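Side-chain contacts in Succinylglutamatedesuccinylase/aspartoacylase (Rhodobacter sphaeroides 2.4.1, PDB 3CDX), which probably hydrolyses carbon-nitrogen bonds in linear amides as a zinc-dependent enzyme of the desuccinylase/aspartoacylase family, here with calcium at its metal site: residues Arg123-Phe126 with Ser127-Leu130; Pro169-Arg172 with Ala173-Ala177; Thr281-Val284 with Gly285-Val288. One frame throughout, in Å; residues are numbered along the deposited sequence.

Contact 1: residues Arg123-Phe126 with Ser127-Leu130; sequences RGTF and SQML
Q128 sets CG beside its own backbone N (chi1 -61°) and runs out extended, which carries its amide back to the peptide N-H of T125; F126 has CG opposite its backbone N (chi1 -177°), swinging the ring over to M129 and L130. Q128 OE1 accepts from T125 N at 3.0 Å, with the donor in the carbonyl plane on a lone pair. The same oxygen lies 3.3 Å from G124 CA, a close approach that the lack of a side chain on G124 permits. Helix 126-138 begins here. T125 is its N-cap residue, and the N3 side chain of Q128 accepts from the N-cap N-H, as in one half of a capping box, without the reciprocal bond. T125 OG1 is hydrogen-bonded instead to D110 OD2, while D110 OD1 pairs with S127 OG, tying one carboxylate to the first turn. Backbone bonds then take over, M129 N to T125 O at 2.9 Å and L130 N to F126 O at 2.9 Å. On the apolar side M129 bends at its thioether to bring CE within 3.7 Å of F126 CD1, meeting the ring obliquely. L130 runs alongside F126, its CD2 3.9 Å from F126 CE2, and A29 of strand 21-30 touches both F126 and M129.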
loop_
_atom_site.group_PDB
_atom_site.type_symbol
_atom_site.label_atom_id
_atom_site.label_comp_id
_atom_site.label_asym_id
_atom_site.label_seq_id
_atom_site.Cartn_x
_atom_site.Cartn_y
_atom_site.Cartn_z
ATOM N N ARG A 123 -19.461 -18.713 -0.374
ATOM C CA ARG A 123 -18.288 -19.057 0.442
ATOM C C ARG A 123 -17.037 -18.332 -0.037
ATOM O O ARG A 123 -15.929 -18.600 0.408
ATOM C CB ARG A 123 -18.084 -20.589 0.444
ATOM C CG ARG A 123 -19.355 -21.347 0.850
ATOM C CD ARG A 123 -19.238 -22.837 0.697
ATOM N NE ARG A 123 -18.279 -23.382 1.661
ATOM C CZ ARG A 123 -18.527 -23.606 2.951
ATOM N NH1 ARG A 123 -19.722 -23.343 3.461
ATOM N NH2 ARG A 123 -17.569 -24.100 3.738
ATOM N N GLY A 124 -17.200 -17.399 -0.955
ATOM C CA GLY A 124 -16.042 -16.662 -1.433
ATOM C C GLY A 124 -15.802 -15.362 -0.680
ATOM O O GLY A 124 -16.288 -15.161 0.457
ATOM N N THR A 125 -15.041 -14.482 -1.324
ATOM C CA THR A 125 -14.718 -13.206 -0.724
ATOM C C THR A 125 -15.942 -12.263 -0.701
ATOM O O THR A 125 -16.999 -12.566 -1.274
ATOM C CB THR A 125 -13.563 -12.535 -1.464
ATOM O OG1 THR A 125 -13.969 -12.256 -2.811
ATOM C CG2 THR A 125 -12.298 -13.410 -1.418
ATOM N N PHE A 126 -15.781 -11.110 -0.048
ATOM C CA PHE A 126 -16.925 -10.265 0.278
ATOM C C PHE A 126 -17.791 -9.972 -0.954
ATOM O O PHE A 126 -19.005 -10.125 -0.913
ATOM C CB PHE A 126 -16.473 -8.955 0.904
ATOM C CG PHE A 126 -17.638 -8.078 1.326
ATOM C CD1 PHE A 126 -18.217 -8.229 2.575
ATOM C CD2 PHE A 126 -18.199 -7.174 0.431
ATOM C CE1 PHE A 126 -19.308 -7.455 2.938
ATOM C CE2 PHE A 126 -19.291 -6.407 0.778
ATOM C CZ PHE A 126 -19.844 -6.546 2.036
ATOM N N SER A 127 -17.147 -9.572 -2.053
ATOM C CA SER A 127 -17.866 -9.123 -3.237
ATOM C C SER A 127 -18.618 -10.305 -3.870
ATOM O O SER A 127 -19.733 -10.135 -4.331
ATOM C CB SER A 127 -16.894 -8.495 -4.266
ATOM O OG SER A 127 -16.268 -7.351 -3.737
ATOM N N GLN A 128 -17.987 -11.481 -3.857
ATOM C CA GLN A 128 -18.592 -12.720 -4.336
ATOM C C GLN A 128 -19.798 -13.140 -3.498
ATOM O O GLN A 128 -20.801 -13.622 -4.044
ATOM C CB GLN A 128 -17.564 -13.870 -4.385
ATOM C CG GLN A 128 -16.340 -13.675 -5.317
ATOM C CD GLN A 128 -15.383 -14.869 -5.270
ATOM O OE1 GLN A 128 -14.876 -15.242 -4.204
ATOM N NE2 GLN A 128 -15.151 -15.481 -6.424
ATOM N N MET A 129 -19.693 -12.976 -2.175
ATOM C CA MET A 129 -20.781 -13.340 -1.251
ATOM C C MET A 129 -21.969 -12.358 -1.374
ATOM O O MET A 129 -23.162 -12.729 -1.324
ATOM C CB MET A 129 -20.198 -13.362 0.186
ATOM C CG MET A 129 -21.208 -13.122 1.311
ATOM S SD MET A 129 -20.532 -12.937 3.007
ATOM C CE MET A 129 -20.513 -11.098 3.018
ATOM N N LEU A 130 -21.634 -11.092 -1.558
ATOM C CA LEU A 130 -22.651 -10.081 -1.807
ATOM C C LEU A 130 -23.325 -10.292 -3.175
ATOM O O LEU A 130 -24.525 -10.156 -3.292
ATOM C CB LEU A 130 -22.062 -8.648 -1.662
ATOM C CG LEU A 130 -23.031 -7.494 -1.927
ATOM C CD1 LEU A 130 -24.299 -7.615 -0.969
ATOM C CD2 LEU A 130 -22.283 -6.159 -1.756
#

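Contact 2: residues Pro169-Arg172 with Ala173-Ala177; sequences PALR and ARTLA
L171 and T175 meet through a shared oxygen: the carbonyl of L171 accepts two hydrogen bonds from T175, one from the backbone N and one from the hydroxyl. T175 OG1 reaches L171 O at 2.8 Å, and T175 N comes to L171 O at 2.8 Å too, from the opposite face of the carbonyl plane. The hydroxyl can do this because OG1 sits beside the backbone N (chi1 -47°), turned back toward the preceding turn. An alanine here has no hydroxyl for L171 O, which would probably be left with the backbone N-H of T175 alone, with thinner packing on V209 and L211 of strand 209-214.

Plain backbone bonds complete the turns. L176 N to R172 O is the shortest of them, 2.7 Å and nearly straight at 166°; R174 N to A170 O and A173 N to P169 O follow the same i to i+4 pattern. All belong to the opening turns of helix 169-182, which links the parallel strands 160-163 and 186-189 in the alpha/beta catalytic domain and lies away from the metal site.

Side-chain packing is sparser. L176 runs beside R172, CD1 of L176 lying 4.0 Å from R172 CG, and L176 also packs on M163. The L171 and T175 side chains cross obliquely, L171 CD1 lying 3.9 Å from the hydroxyl oxygen T175 OG1.

The polar partners of R172 lie outside the two segments. Turned about its CG-CD bond (chi3 66°), the chain brings its guanidinium toward P169, whose CA lies 3.9 Å above the plane of one face, offset toward the rim. R172 NH2 makes a salt bridge to D342 OD1 and R172 NH1 a hydrogen bond to the carbonyl of L166.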
loop_
_atom_site.group_PDB
_atom_site.type_symbol
_atom_site.label_atom_id
_atom_site.label_comp_id
_atom_site.label_asym_id
_atom_site.label_seq_id
_atom_site.Cartn_x
_atom_site.Cartn_y
_atom_site.Cartn_z
ATOM N N PRO A 169 -38.315 -12.208 -29.099
ATOM C CA PRO A 169 -39.022 -11.001 -29.550
ATOM C C PRO A 169 -40.124 -10.455 -28.664
ATOM O O PRO A 169 -40.333 -9.248 -28.680
ATOM C CB PRO A 169 -39.584 -11.402 -30.929
ATOM C CG PRO A 169 -38.716 -12.584 -31.361
ATOM C CD PRO A 169 -38.455 -13.313 -30.067
ATOM N N ALA A 170 -40.835 -11.305 -27.916
ATOM C CA ALA A 170 -41.893 -10.825 -27.021
ATOM C C ALA A 170 -41.297 -10.169 -25.768
ATOM O O ALA A 170 -41.856 -9.197 -25.217
ATOM C CB ALA A 170 -42.816 -11.951 -26.613
ATOM N N LEU A 171 -40.174 -10.729 -25.324
ATOM C CA LEU A 171 -39.441 -10.191 -24.219
ATOM C C LEU A 171 -38.803 -8.863 -24.659
ATOM O O LEU A 171 -38.738 -7.917 -23.882
ATOM C CB LEU A 171 -38.388 -11.198 -23.732
ATOM C CG LEU A 171 -37.543 -10.845 -22.489
ATOM C CD1 LEU A 171 -38.380 -10.422 -21.253
ATOM C CD2 LEU A 171 -36.600 -11.983 -22.167
ATOM N N ARG A 172 -38.377 -8.804 -25.915
ATOM C CA ARG A 172 -37.714 -7.634 -26.465
ATOM C C ARG A 172 -38.689 -6.475 -26.491
ATOM O O ARG A 172 -38.358 -5.361 -26.069
ATOM C CB ARG A 172 -37.198 -7.915 -27.871
ATOM C CG ARG A 172 -36.218 -6.847 -28.356
ATOM C CD ARG A 172 -35.432 -7.296 -29.543
ATOM N NE ARG A 172 -36.285 -7.489 -30.708
ATOM C CZ ARG A 172 -36.338 -8.622 -31.399
ATOM N NH1 ARG A 172 -35.575 -9.656 -31.050
ATOM N NH2 ARG A 172 -37.136 -8.712 -32.453
ATOM N N ALA A 173 -39.910 -6.761 -26.946
ATOM C CA ALA A 173 -40.989 -5.776 -26.947
ATOM C C ALA A 173 -41.298 -5.322 -25.536
ATOM O O ALA A 173 -41.539 -4.132 -25.277
ATOM C CB ALA A 173 -42.243 -6.362 -27.584
ATOM N N ARG A 174 -41.337 -6.284 -24.621
ATOM C CA ARG A 174 -41.671 -5.985 -23.247
ATOM C C ARG A 174 -40.598 -5.118 -22.581
ATOM O O ARG A 174 -40.914 -4.212 -21.821
ATOM C CB ARG A 174 -41.842 -7.276 -22.476
ATOM C CG ARG A 174 -42.761 -7.067 -21.323
ATOM C CD ARG A 174 -43.016 -8.310 -20.517
ATOM N NE ARG A 174 -43.574 -7.895 -19.234
ATOM C CZ ARG A 174 -43.515 -8.620 -18.127
ATOM N NH1 ARG A 174 -42.918 -9.815 -18.148
ATOM N NH2 ARG A 174 -44.037 -8.146 -16.996
ATOM N N THR A 175 -39.334 -5.420 -22.865
ATOM C CA THR A 175 -38.212 -4.642 -22.335
ATOM C C THR A 175 -38.122 -3.267 -23.022
ATOM O O THR A 175 -38.015 -2.245 -22.339
ATOM C CB THR A 175 -36.874 -5.410 -22.408
ATOM O OG1 THR A 175 -37.063 -6.759 -21.915
ATOM C CG2 THR A 175 -35.776 -4.655 -21.580
ATOM N N LEU A 176 -38.261 -3.235 -24.348
ATOM C CA LEU A 176 -38.324 -1.949 -25.085
ATOM C C LEU A 176 -39.385 -1.000 -24.542
ATOM O O LEU A 176 -39.157 0.209 -24.387
ATOM C CB LEU A 176 -38.540 -2.185 -26.573
ATOM C CG LEU A 176 -37.344 -2.739 -27.359
ATOM C CD1 LEU A 176 -37.813 -3.205 -28.734
ATOM C CD2 LEU A 176 -36.226 -1.692 -27.474
ATOM N N ALA A 177 -40.522 -1.566 -24.192
ATOM C CA ALA A 177 -41.631 -0.788 -23.665
ATOM C C ALA A 177 -41.332 -0.226 -22.290
ATOM O O ALA A 177 -41.796 0.861 -21.945
ATOM C CB ALA A 177 -42.875 -1.650 -23.601
#

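Contact 3: residues Thr281-Val284 with Gly285-Val288; sequences THYV and GEEV
H282 and Y283 both give an N-H to one carboxylate oxygen, OE1 of E286. The imidazole bond, H282 ND1 to E286 OE1, is 3.1 Å long and somewhat bent at 139°; it meets the oxygen on its anti side, only slightly out of the carboxylate plane. Y283 N comes to E286 OE1 at 3.2 Å from quite another direction, well above that plane. The ring of H282 and the carboxylate stand almost perpendicular to each other. E286 gets there with CG beside its backbone N (chi1 -63°) and an extended chain that reaches back to the H282-Y283 backbone.

The backbone makes a third bond, E286 N to Y283 O at 3.2 Å, closing a type II beta turn from Y283 to E286. G285 takes the third position of the turn, with a positive phi at which a CB would jam against the carbonyl oxygen of V284.

Apolar contact comes from V288, in the short strand 287-288. V288 CG1 sits over one face of the H282 ring, 3.9 Å from its centroid, a CH-pi contact offset toward the rim, and it touches CG and CD2. V288 in turn packs on V318 of strand 316-322. The ring of Y283 leads away to W218, while its OH is hydrogen-bonded to the backbone N of I223 in the third subunit.

The hydrogen bond at the ring's edge and the methyl over its face probably help hold the rotation of H282. With E286 accepting from ND1 and E292 also touching this side chain, the surroundings would tend to favour a protonated imidazole, and the two N-H groups would partly offset the charge of E286 at this surface turn.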
loop_
_atom_site.group_PDB
_atom_site.type_symbol
_atom_site.label_atom_id
_atom_site.label_comp_id
_atom_site.label_asym_id
_atom_site.label_seq_id
_atom_site.Cartn_x
_atom_site.Cartn_y
_atom_site.Cartn_z
ATOM N N THR A 281 -12.574 16.006 -29.187
ATOM C CA THR A 281 -13.230 17.013 -29.994
ATOM C C THR A 281 -14.698 17.163 -29.667
ATOM O O THR A 281 -15.275 18.189 -29.994
ATOM C CB THR A 281 -13.103 16.715 -31.536
ATOM O OG1 THR A 281 -13.604 15.415 -31.822
ATOM C CG2 THR A 281 -11.688 16.775 -31.973
ATOM N N HIS A 282 -15.311 16.163 -29.027
ATOM C CA HIS A 282 -16.763 16.181 -28.700
ATOM C C HIS A 282 -17.067 15.602 -27.341
ATOM O O HIS A 282 -16.314 14.722 -26.866
ATOM C CB HIS A 282 -17.559 15.329 -29.709
ATOM C CG HIS A 282 -17.555 15.899 -31.088
ATOM N ND1 HIS A 282 -18.498 16.808 -31.515
ATOM C CD2 HIS A 282 -16.689 15.738 -32.115
ATOM C CE1 HIS A 282 -18.231 17.169 -32.758
ATOM N NE2 HIS A 282 -17.138 16.532 -33.148
ATOM N N TYR A 283 -18.186 16.043 -26.752
ATOM C CA TYR A 283 -18.765 15.415 -25.562
ATOM C C TYR A 283 -19.866 14.444 -25.880
ATOM O O TYR A 283 -20.435 14.483 -26.982
ATOM C CB TYR A 283 -19.372 16.452 -24.623
ATOM C CG TYR A 283 -18.383 17.419 -24.057
ATOM C CD1 TYR A 283 -17.153 16.969 -23.524
ATOM C CD2 TYR A 283 -18.663 18.786 -24.047
ATOM C CE1 TYR A 283 -16.236 17.868 -22.991
ATOM C CE2 TYR A 283 -17.757 19.697 -23.520
ATOM C CZ TYR A 283 -16.559 19.244 -22.989
ATOM O OH TYR A 283 -15.681 20.169 -22.467
ATOM N N VAL A 284 -20.220 13.616 -24.894
ATOM C CA VAL A 284 -21.392 12.743 -25.014
ATOM C C VAL A 284 -22.613 13.545 -25.432
ATOM O O VAL A 284 -22.752 14.722 -25.043
ATOM C CB VAL A 284 -21.668 11.913 -23.719
ATOM C CG1 VAL A 284 -20.442 11.037 -23.458
ATOM C CG2 VAL A 284 -22.014 12.799 -22.513
ATOM N N GLY A 285 -23.477 12.931 -26.243
ATOM C CA GLY A 285 -24.695 13.607 -26.689
ATOM C C GLY A 285 -24.504 14.343 -27.998
ATOM O O GLY A 285 -25.460 14.810 -28.620
ATOM N N GLU A 286 -23.277 14.436 -28.458
ATOM C CA GLU A 286 -23.042 15.194 -29.694
ATOM C C GLU A 286 -23.017 14.315 -30.937
ATOM O O GLU A 286 -22.543 13.168 -30.911
ATOM C CB GLU A 286 -21.779 16.070 -29.563
ATOM C CG GLU A 286 -21.930 17.153 -28.434
ATOM C CD GLU A 286 -20.713 18.063 -28.255
ATOM O OE1 GLU A 286 -19.671 17.883 -28.906
ATOM O OE2 GLU A 286 -20.790 18.978 -27.424
ATOM N N GLU A 287 -23.530 14.864 -32.032
ATOM C CA GLU A 287 -23.490 14.177 -33.297
ATOM C C GLU A 287 -22.049 14.110 -33.848
ATOM O O GLU A 287 -21.327 15.100 -33.812
ATOM C CB GLU A 287 -24.403 14.887 -34.297
ATOM C CG GLU A 287 -24.862 13.971 -35.428
ATOM C CD GLU A 287 -25.576 14.729 -36.582
ATOM O OE1 GLU A 287 -25.327 14.393 -37.787
ATOM O OE2 GLU A 287 -26.357 15.658 -36.268
ATOM N N VAL A 288 -21.656 12.947 -34.355
ATOM C CA VAL A 288 -20.353 12.777 -35.005
ATOM C C VAL A 288 -20.476 12.042 -36.340
ATOM O O VAL A 288 -21.494 11.380 -36.605
ATOM C CB VAL A 288 -19.312 12.062 -34.067
ATOM C CG1 VAL A 288 -19.089 12.910 -32.775
ATOM C CG2 VAL A 288 -19.741 10.628 -33.736
#

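In the fold
Along the chain contact 1 comes first, then contact 2, then contact 3, with no touch between any two. Contacts 1 and 2 lie in the catalytic domain, contact 1 at the start of helix 126-138 with the loop before it, contact 2 on helix 169-182, their centres 33 Å apart. Contact 3 is the turn from strand 276-280 of the four-stranded antiparallel sheet to strand 287-288, which pairs with 316-322; its centre lies 29 Å from contact 2 and 39 Å from contact 1, across the centre of the chain from the latter. Contact 1 touches the second subunit and contact 3 the third, whereas contact 2 meets no other chain. S127 of contact 1 lies about 9 Å from metal ligand H63, side chain to side chain.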